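Local coordinates for cell surface protein (Putative S-layer protein) (Clostridioides difficile R20291, PDB 5NJL) that is a surface-layer-associated cell wall protein that probably acts as an adhesin, mediating attachment of the bacterium to host cells, at residues G68-L73 and G269-L274; V75-K80 and A207-K212; A92-K97 and K199-V204. All blocks are in the same frame, centred on the assembly; numbering follows the deposited sequence.

Contact 1. Residues G68-L73 and G269-L274; sequences GENKEL and GKAIEL. With SO4 (sulfate ion), chain R.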
loop_
_atom_site.group_PDB
_atom_site.type_symbol
_atom_site.label_atom_id
_atom_site.label_comp_id
_atom_site.label_asym_id
_atom_site.label_seq_id
_atom_site.Cartn_x
_atom_site.Cartn_y
_atom_site.Cartn_z
ATOM N N GLY A 68 12.371 -24.545 11.354
ATOM C CA GLY A 68 13.165 -25.756 11.080
ATOM C C GLY A 68 14.016 -25.649 9.833
ATOM O O GLY A 68 13.847 -24.719 9.018
ATOM N N GLU A 69 14.930 -26.612 9.674
ATOM C CA GLU A 69 15.816 -26.669 8.495
ATOM C C GLU A 69 14.988 -26.831 7.229
ATOM O O GLU A 69 14.076 -27.659 7.172
ATOM C CB GLU A 69 16.837 -27.814 8.627
ATOM C CG GLU A 69 17.832 -27.673 9.788
ATOM C CD GLU A 69 18.776 -26.473 9.683
ATOM O OE1 GLU A 69 18.995 -25.942 8.569
ATOM O OE2 GLU A 69 19.312 -26.050 10.733
ATOM N N ASN A 70 15.263 -26.001 6.226
ATOM C CA ASN A 70 14.508 -25.987 4.956
ATOM C C ASN A 70 13.005 -25.765 5.134
ATOM O O ASN A 70 12.208 -26.161 4.276
ATOM C CB ASN A 70 14.808 -27.246 4.094
ATOM C CG ASN A 70 15.848 -26.989 2.995
ATOM O OD1 ASN A 70 16.145 -25.851 2.645
ATOM N ND2 ASN A 70 16.407 -28.053 2.458
ATOM N N LYS A 71 12.629 -25.113 6.239
ATOM C CA LYS A 71 11.249 -24.630 6.419
ATOM C C LYS A 71 11.242 -23.121 6.182
ATOM O O LYS A 71 12.302 -22.471 6.105
ATOM C CB LYS A 71 10.706 -24.946 7.812
ATOM C CG LYS A 71 10.713 -26.434 8.174
ATOM C CD LYS A 71 9.823 -27.242 7.254
ATOM C CE LYS A 71 9.710 -28.667 7.758
ATOM N NZ LYS A 71 8.793 -29.441 6.892
ATOM N N GLU A 72 10.037 -22.581 6.048
ATOM C CA GLU A 72 9.868 -21.157 5.829
ATOM C C GLU A 72 8.660 -20.567 6.543
ATOM O O GLU A 72 7.744 -21.280 6.969
ATOM C CB GLU A 72 9.785 -20.861 4.327
ATOM C CG GLU A 72 8.634 -21.537 3.612
ATOM C CD GLU A 72 8.732 -21.380 2.102
ATOM O OE1 GLU A 72 9.796 -21.701 1.521
ATOM O OE2 GLU A 72 7.728 -20.949 1.502
ATOM N N LEU A 73 8.689 -19.242 6.628
ATOM C CA LEU A 73 7.687 -18.442 7.332
ATOM C C LEU A 73 7.413 -17.240 6.427
ATOM O O LEU A 73 8.349 -16.722 5.812
ATOM C CB LEU A 73 8.308 -17.969 8.650
ATOM C CG LEU A 73 7.511 -17.634 9.891
ATOM C CD1 LEU A 73 6.560 -18.772 10.250
ATOM C CD2 LEU A 73 8.481 -17.341 11.034
ATOM N N GLY A 269 25.210 -32.130 5.427
ATOM C CA GLY A 269 24.020 -31.993 6.220
ATOM C C GLY A 269 23.426 -30.590 6.206
ATOM O O GLY A 269 22.543 -30.314 7.012
ATOM N N LYS A 270 23.877 -29.714 5.304
ATOM C CA LYS A 270 23.399 -28.328 5.260
ATOM C C LYS A 270 22.105 -28.245 4.456
ATOM O O LYS A 270 21.993 -28.848 3.380
ATOM C CB LYS A 270 24.453 -27.402 4.620
ATOM C CG LYS A 270 24.143 -25.904 4.713
ATOM C CD LYS A 270 25.356 -25.008 4.426
ATOM C CE LYS A 270 26.122 -24.630 5.693
ATOM N NZ LYS A 270 27.300 -23.723 5.442
ATOM N N ALA A 271 21.160 -27.448 4.947
ATOM C CA ALA A 271 19.887 -27.205 4.257
ATOM C C ALA A 271 20.102 -26.233 3.094
ATOM O O ALA A 271 20.582 -25.082 3.288
ATOM C CB ALA A 271 18.886 -26.613 5.235
ATOM N N ILE A 272 19.760 -26.682 1.894
ATOM C CA ILE A 272 19.970 -25.925 0.677
ATOM C C ILE A 272 18.619 -25.703 0.012
ATOM O O ILE A 272 17.757 -26.590 0.027
ATOM C CB ILE A 272 20.865 -26.690 -0.319
ATOM C CG1 ILE A 272 22.191 -27.122 0.325
ATOM C CG2 ILE A 272 21.077 -25.889 -1.603
ATOM C CD1 ILE A 272 23.066 -26.021 0.860
ATOM N N GLU A 273 18.434 -24.519 -0.576
ATOM C CA GLU A 273 17.365 -24.342 -1.544
ATOM C C GLU A 273 17.895 -23.704 -2.796
ATOM O O GLU A 273 18.381 -22.563 -2.797
ATOM C CB GLU A 273 16.187 -23.520 -1.034
ATOM C CG GLU A 273 15.050 -23.565 -2.043
ATOM C CD GLU A 273 14.016 -22.490 -1.819
ATOM O OE1 GLU A 273 14.345 -21.299 -2.046
ATOM O OE2 GLU A 273 12.891 -22.850 -1.432
ATOM N N LEU A 274 17.741 -24.446 -3.875
ATOM C CA LEU A 274 18.296 -24.085 -5.142
ATOM C C LEU A 274 17.121 -23.667 -6.022
ATOM O O LEU A 274 16.192 -24.441 -6.222
ATOM C CB LEU A 274 19.003 -25.308 -5.725
ATOM C CG LEU A 274 19.886 -25.110 -6.947
ATOM C CD1 LEU A 274 20.808 -23.906 -6.796
ATOM C CD2 LEU A 274 20.680 -26.395 -7.178
HETATM S S SO4 R . 14.898 -28.853 12.731
HETATM O O1 SO4 R . 15.396 -30.075 13.406
HETATM O O2 SO4 R . 13.435 -28.744 12.970
HETATM O O3 SO4 R . 15.155 -28.966 11.279
HETATM O O4 SO4 R . 15.614 -27.669 13.271
HETATM O O HOH W 1 21.697 -26.330 7.644
#

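Contact 2. Residues V75-K80 and A207-K212; sequences VTITDK and AEITIK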
loop_
_atom_site.group_PDB
_atom_site.type_symbol
_atom_site.label_atom_id
_atom_site.label_comp_id
_atom_site.label_asym_id
_atom_site.label_seq_id
_atom_site.Cartn_x
_atom_site.Cartn_y
_atom_site.Cartn_z
ATOM N N VAL A 75 5.928 -13.327 6.329
ATOM C CA VAL A 75 5.553 -12.147 7.127
ATOM C C VAL A 75 4.968 -11.101 6.166
ATOM O O VAL A 75 5.635 -10.739 5.189
ATOM C CB VAL A 75 6.776 -11.541 7.852
ATOM C CG1 VAL A 75 6.394 -10.307 8.655
ATOM C CG2 VAL A 75 7.455 -12.581 8.745
ATOM N N THR A 76 3.743 -10.628 6.432
ATOM C CA THR A 76 3.188 -9.483 5.672
ATOM C C THR A 76 3.081 -8.236 6.535
ATOM O O THR A 76 2.789 -8.323 7.724
ATOM C CB THR A 76 1.842 -9.812 5.015
ATOM O OG1 THR A 76 0.816 -9.968 5.997
ATOM C CG2 THR A 76 1.956 -11.101 4.196
ATOM N N ILE A 77 3.431 -7.104 5.947
ATOM C CA ILE A 77 3.425 -5.803 6.607
ATOM C C ILE A 77 2.387 -4.957 5.860
ATOM O O ILE A 77 2.535 -4.707 4.647
ATOM C CB ILE A 77 4.805 -5.157 6.526
ATOM C CG1 ILE A 77 5.872 -6.084 7.156
ATOM C CG2 ILE A 77 4.818 -3.756 7.147
ATOM C CD1 ILE A 77 7.265 -5.494 7.134
ATOM N N THR A 78 1.343 -4.563 6.579
ATOM C CA THR A 78 0.278 -3.704 6.074
ATOM C C THR A 78 0.247 -2.383 6.874
ATOM O O THR A 78 0.229 -2.398 8.097
ATOM C CB THR A 78 -1.065 -4.432 6.157
ATOM O OG1 THR A 78 -0.987 -5.668 5.436
ATOM C CG2 THR A 78 -2.194 -3.593 5.558
ATOM N N ASP A 79 0.301 -1.258 6.166
ATOM C CA ASP A 79 -0.025 0.069 6.702
ATOM C C ASP A 79 -1.540 0.148 6.808
ATOM O O ASP A 79 -2.252 0.019 5.802
ATOM C CB ASP A 79 0.593 1.122 5.758
ATOM C CG ASP A 79 0.308 2.555 6.143
ATOM O OD1 ASP A 79 -0.361 2.853 7.161
ATOM O OD2 ASP A 79 0.801 3.426 5.405
ATOM N N LYS A 80 -2.071 0.312 8.018
ATOM C CA LYS A 80 -3.513 0.406 8.198
ATOM C C LYS A 80 -4.108 1.763 7.724
ATOM O O LYS A 80 -5.317 1.956 7.816
ATOM C CB LYS A 80 -3.923 0.163 9.648
ATOM C CG LYS A 80 -3.637 -1.246 10.169
ATOM C CD LYS A 80 -3.817 -1.360 11.687
ATOM C CE LYS A 80 -5.252 -1.492 12.159
ATOM N NZ LYS A 80 -5.941 -2.599 11.465
ATOM N N ALA A 207 4.621 -5.047 2.160
ATOM C CA ALA A 207 5.617 -6.101 1.954
ATOM C C ALA A 207 5.096 -7.476 2.243
ATOM O O ALA A 207 4.164 -7.655 3.014
ATOM C CB ALA A 207 6.864 -5.828 2.775
ATOM N N GLU A 208 5.713 -8.452 1.583
ATOM C CA GLU A 208 5.528 -9.868 1.871
ATOM C C GLU A 208 6.958 -10.414 1.895
ATOM O O GLU A 208 7.661 -10.353 0.880
ATOM C CB GLU A 208 4.693 -10.487 0.755
ATOM C CG GLU A 208 4.480 -11.988 0.787
ATOM C CD GLU A 208 4.057 -12.518 -0.592
ATOM O OE1 GLU A 208 2.986 -12.086 -1.099
ATOM O OE2 GLU A 208 4.809 -13.351 -1.173
ATOM N N ILE A 209 7.422 -10.855 3.062
ATOM C CA ILE A 209 8.797 -11.331 3.222
ATOM C C ILE A 209 8.729 -12.816 3.529
ATOM O O ILE A 209 8.064 -13.214 4.479
ATOM C CB ILE A 209 9.553 -10.595 4.334
ATOM C CG1 ILE A 209 9.545 -9.085 4.091
ATOM C CG2 ILE A 209 10.989 -11.100 4.456
ATOM C CD1 ILE A 209 8.577 -8.361 4.995
ATOM N N THR A 210 9.412 -13.625 2.707
ATOM C CA THR A 210 9.502 -15.071 2.921
ATOM C C THR A 210 10.842 -15.355 3.589
ATOM O O THR A 210 11.884 -14.985 3.072
ATOM C CB THR A 210 9.389 -15.844 1.594
ATOM O OG1 THR A 210 8.157 -15.487 0.968
ATOM C CG2 THR A 210 9.404 -17.366 1.838
ATOM N N ILE A 211 10.796 -15.961 4.773
ATOM C CA ILE A 211 11.985 -16.259 5.540
ATOM C C ILE A 211 12.228 -17.759 5.368
ATOM O O ILE A 211 11.356 -18.548 5.644
ATOM C CB ILE A 211 11.816 -15.949 7.040
ATOM C CG1 ILE A 211 11.377 -14.493 7.255
ATOM C CG2 ILE A 211 13.135 -16.178 7.767
ATOM C CD1 ILE A 211 10.871 -14.253 8.668
ATOM N N LYS A 212 13.415 -18.118 4.899
ATOM C CA LYS A 212 13.740 -19.512 4.600
ATOM C C LYS A 212 14.945 -19.904 5.407
ATOM O O LYS A 212 15.977 -19.225 5.359
ATOM C CB LYS A 212 14.032 -19.675 3.113
ATOM C CG LYS A 212 12.807 -19.473 2.246
ATOM C CD LYS A 212 13.118 -19.613 0.760
ATOM C CE LYS A 212 11.884 -19.336 -0.081
ATOM N NZ LYS A 212 12.035 -19.727 -1.511
#

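Contact 3. Residues A92-K97 and K199-V204; sequences AEATEK and KNIDDV. With SO4 (sulfate ion), chain F; SO4 (sulfate ion), chain G.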
loop_
_atom_site.group_PDB
_atom_site.type_symbol
_atom_site.label_atom_id
_atom_site.label_comp_id
_atom_site.label_asym_id
_atom_site.label_seq_id
_atom_site.Cartn_x
_atom_site.Cartn_y
_atom_site.Cartn_z
ATOM N N ALA A 92 -5.602 8.327 11.568
ATOM C CA ALA A 92 -6.117 7.185 10.810
ATOM C C ALA A 92 -7.165 7.553 9.767
ATOM O O ALA A 92 -7.518 6.740 8.902
ATOM C CB ALA A 92 -6.740 6.183 11.779
ATOM N N GLU A 93 -7.677 8.768 9.873
ATOM C CA GLU A 93 -8.774 9.221 9.027
ATOM C C GLU A 93 -8.442 10.624 8.487
ATOM O O GLU A 93 -7.663 11.389 9.093
ATOM C CB GLU A 93 -10.116 9.146 9.779
ATOM C CG GLU A 93 -10.193 9.974 11.041
ATOM C CD GLU A 93 -9.436 9.358 12.228
ATOM O OE1 GLU A 93 -9.721 8.177 12.543
ATOM O OE2 GLU A 93 -8.561 10.049 12.809
ATOM N N ALA A 94 -8.974 10.904 7.302
ATOM C CA ALA A 94 -8.728 12.176 6.615
ATOM C C ALA A 94 -9.739 12.379 5.493
ATOM O O ALA A 94 -10.327 11.409 4.982
ATOM C CB ALA A 94 -7.338 12.210 6.029
ATOM N N THR A 95 -9.939 13.652 5.124
ATOM C CA THR A 95 -10.739 13.977 3.939
ATOM C C THR A 95 -10.036 13.436 2.713
ATOM O O THR A 95 -8.828 13.608 2.551
ATOM C CB THR A 95 -10.907 15.488 3.779
ATOM O OG1 THR A 95 -11.452 16.008 4.984
ATOM C CG2 THR A 95 -11.845 15.804 2.583
ATOM N N GLU A 96 -10.782 12.754 1.858
ATOM C CA GLU A 96 -10.225 12.257 0.623
ATOM C C GLU A 96 -9.799 13.411 -0.280
ATOM O O GLU A 96 -10.359 14.505 -0.209
ATOM C CB GLU A 96 -11.230 11.310 -0.069
ATOM C CG GLU A 96 -11.286 9.984 0.709
ATOM C CD GLU A 96 -12.137 8.873 0.107
ATOM O OE1 GLU A 96 -13.075 9.160 -0.659
ATOM O OE2 GLU A 96 -11.881 7.700 0.484
ATOM N N LYS A 97 -8.799 13.156 -1.103
ATOM C CA LYS A 97 -8.251 14.137 -2.020
ATOM C C LYS A 97 -8.685 13.903 -3.472
ATOM O O LYS A 97 -8.992 12.778 -3.867
ATOM C CB LYS A 97 -6.736 14.122 -1.929
ATOM C CG LYS A 97 -6.181 14.477 -0.553
ATOM C CD LYS A 97 -4.677 14.308 -0.562
ATOM C CE LYS A 97 -4.014 15.036 0.603
ATOM N NZ LYS A 97 -2.592 14.612 0.693
ATOM N N LYS A 199 -12.685 10.294 6.214
ATOM C CA LYS A 199 -12.972 8.892 5.984
ATOM C C LYS A 199 -11.767 8.093 6.426
ATOM O O LYS A 199 -10.651 8.584 6.404
ATOM C CB LYS A 199 -13.219 8.643 4.501
ATOM C CG LYS A 199 -14.544 9.228 3.990
ATOM C CD LYS A 199 -14.875 8.649 2.615
ATOM C CE LYS A 199 -16.107 9.284 1.984
ATOM N NZ LYS A 199 -17.284 9.266 2.902
ATOM N N ASN A 200 -12.000 6.845 6.796
ATOM C CA ASN A 200 -10.918 5.938 7.171
ATOM C C ASN A 200 -9.948 5.799 6.014
ATOM O O ASN A 200 -10.363 5.526 4.892
ATOM C CB ASN A 200 -11.510 4.562 7.576
ATOM C CG ASN A 200 -10.488 3.665 8.248
ATOM O OD1 ASN A 200 -9.626 4.131 8.998
ATOM N ND2 ASN A 200 -10.587 2.377 7.997
ATOM N N ILE A 201 -8.659 6.023 6.258
ATOM C CA ILE A 201 -7.656 5.904 5.209
ATOM C C ILE A 201 -7.478 4.406 4.888
ATOM O O ILE A 201 -7.446 3.578 5.805
ATOM C CB ILE A 201 -6.311 6.520 5.618
ATOM C CG1 ILE A 201 -6.469 8.033 5.896
ATOM C CG2 ILE A 201 -5.261 6.300 4.540
ATOM C CD1 ILE A 201 -5.341 8.629 6.694
ATOM N N ASP A 202 -7.388 4.065 3.598
ATOM C CA ASP A 202 -7.336 2.661 3.192
ATOM C C ASP A 202 -5.994 2.038 3.574
ATOM O O ASP A 202 -4.936 2.720 3.537
ATOM C CB ASP A 202 -7.496 2.500 1.674
ATOM C CG ASP A 202 -8.904 2.873 1.161
ATOM O OD1 ASP A 202 -9.863 3.018 1.957
ATOM O OD2 ASP A 202 -9.031 2.994 -0.071
ATOM N N ASP A 203 -6.040 0.731 3.858
ATOM C CA ASP A 203 -4.826 -0.091 3.994
ATOM C C ASP A 203 -3.930 0.054 2.778
ATOM O O ASP A 203 -4.416 0.283 1.677
ATOM C CB ASP A 203 -5.151 -1.575 4.077
ATOM C CG ASP A 203 -5.752 -1.980 5.370
ATOM O OD1 ASP A 203 -5.895 -1.157 6.306
ATOM O OD2 ASP A 203 -6.096 -3.178 5.457
ATOM N N VAL A 204 -2.629 -0.081 2.990
ATOM C CA VAL A 204 -1.639 -0.196 1.925
ATOM C C VAL A 204 -0.754 -1.396 2.310
ATOM O O VAL A 204 -0.070 -1.353 3.318
ATOM C CB VAL A 204 -0.744 1.059 1.796
ATOM C CG1 VAL A 204 0.209 0.908 0.614
ATOM C CG2 VAL A 204 -1.570 2.352 1.680
HETATM S S SO4 F . -9.590 -0.590 3.922
HETATM O O1 SO4 F . -9.658 0.476 4.963
HETATM O O2 SO4 F . -10.114 -1.861 4.484
HETATM O O3 SO4 F . -8.201 -0.785 3.451
HETATM O O4 SO4 F . -10.422 -0.195 2.758
HETATM S S SO4 G . -15.361 5.483 6.410
HETATM O O1 SO4 G . -15.312 4.130 7.021
HETATM O O2 SO4 G . -15.453 6.499 7.488
HETATM O O3 SO4 G . -14.138 5.668 5.606
HETATM O O4 SO4 G . -16.544 5.598 5.521
HETATM O O HOH W 2 -10.250 7.048 2.603
#

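Contact 1. Residues G68-L73 and G269-L274
Asn70 takes the methyl of Ala271 over one face of its amide and turns the outer edge of the amide to the backbone O of Ile272; the tight part of the contact gathers round this one group. Its ND2 donates to Ile272 O at 3.1 Å, with an N-H...O angle of 143°. The carbonyl oxygen lies close to the amide plane of Asn70, but the donor stands 40° above the carbonyl plane of Ile272, so no lone pair is met squarely. In the face contact, CG of Asn70 is 3.8 Å from the buried CB of Ala271. OD1 of Asn70 hydrogen-bonds with Ser214 OG and lies close to Ile272 O as a second acceptor without bonding it, while ND2 has a further weak bond to Tyr264 O. Asn70 sits in the type II turn from Gly68 to Lys71.

The outer side is looser and wetter. Glu69 bends back at chi2 (-64°), which brings OE1 within 3.4 Å of the Ala271 CB. A water donates to this OE1 at 2.9 Å and accepts from the backbone N of Ala271 at 3.0 Å, adding a water-mediated polar link beside this carbon contact. The backbone N of Glu69 binds O3 of a sulfate ion at 2.9 Å.

Farther along the strands, OE1 of Glu72 and OE2 of Glu273 approach to 4.4 Å. Salt bridges from Lys263 to Glu72 and from Lys212 to Glu273 would probably offset the repulsion between the carboxylates; with the Asn70 amide and the bridging water, the contact between the two sheets is largely polar.

Contact 2. Residues V75-K80 and A207-K212
Ile77 and Ile209 meet through their outermost methyls, CD1 to CD1 at 3.8 Å, with the two side chains slanting across one another on the same face of an antiparallel strand pair. In Ile77, CG1 lies anti to the carbonyl carbon (chi1 -57°) and the chain then runs on extended, which carries CD1 diagonally over to the neighbouring strand. Ile209 answers with an unusual second torsion: chi2 of 104°, off the usual staggered values, sets CD1 against both Ile77 CD1 and the backbone O of Val75.

Val75 and Ile211 form a second oblique pair on this face. CG2 of Val75 and CD1 of Ile211 come within 3.8 Å, the isoleucine reaching across the diagonal with its distal methyl. Ala207 closes the row from the other end, its CB 4.3 Å from CB of Ile77.

The opposite face is more sparsely paired. Thr76 and Glu208 are a non-hydrogen-bonded pair, but the glutamate chain leads away, and CG2 of Thr76 approaches Glu208 no closer than 4.3 Å at CG.

The backbone keeps these side chains in register. Val75 and Ile209 are a hydrogen-bonded pair with two nearly straight bonds, Val75 N to Ile209 O and Ile209 N to Val75 O, each 2.8 Å. At the Ile77-Ala207 pair the bonds lengthen, Ala207 N to Ile77 O reaching 3.3 Å.

Both strands are interior to a five-stranded mixed sheet: strand 40-45 flanks 72-79, where Ile42 packs on Val75 and Ile77, while strand 5-10 runs parallel to 204-212 and places Ile9 against Ile209 and Ile211.

Contact 3. Residues A92-K97 and K199-V204
Ile201 lays its side chain alongside the carbonyl of Ala92 while its own backbone N donates to that oxygen, Ile201 N to Ala92 O at 3.0 Å and almost straight (171°). CG1 of Ile201, placed beside the backbone N (chi1 -62°), lies 3.4 Å from O of Ala92, and the extended CG1-CD1 arm runs beside this carbonyl and on toward the methyl of Ala94, CD1 to CB at 4.2 Å. Ile83 touches both Ala94 and Ile201, extending this apolar patch.

Next along, Ala94 and Lys199 exchange two backbone bonds. Ala94 N reaches Lys199 O at 3.0 Å; the return bond, Lys199 N to Ala94 O at 2.9 Å, is straight at the hydrogen yet arrives 59° above the carbonyl plane. Together with the non-hydrogen-bonded pair Glu93-Asn200, they make a minimal two-stranded antiparallel ribbon, one of the places where distant parts of this extended three-domain chain are joined.

On the solvent side, Glu96 and Lys199 run across each other, the carboxylate carbon CD of Glu96 3.7 Å from the aliphatic CD of Lys199. The lysine bends only at chi4, leaving its NZ 5.5 Å from Glu96 OE1, too far for a salt bridge. A water touches both Glu96 OE2 and the backbone O of Asn200. Along the exposed edge of 199-204, sulfate ions accept from the backbone N of Asn200 and of Asp203.

Farther out, Ser33 binds the carboxylate of Glu93, and Ala196 O receives the hydroxyl of Thr95.

Overall arrangement
Contacts 1 and 2 share strand 72-79, and their centres lie about 20 Å apart. They are joined directly by a probable hydrogen bond from Ile211 N to Leu73 O at 2.8 Å, and also by the salt bridge between Lys212 and Glu273. Contact 3 lies about 22 Å from contact 2, centre to centre, and meets it through a probable bond between Val204 N and Asp79 O (2.8 Å). Contacts 1 and 3 do not touch: their centres are about 41 Å apart and their nearest atoms about 18 Å, with contact 2 linking them. Along the sequence the three are nested, contact 3 inside contact 2 and contact 2 inside contact 1. Sulfate ions, probably from crystallisation, sit at both outer contacts.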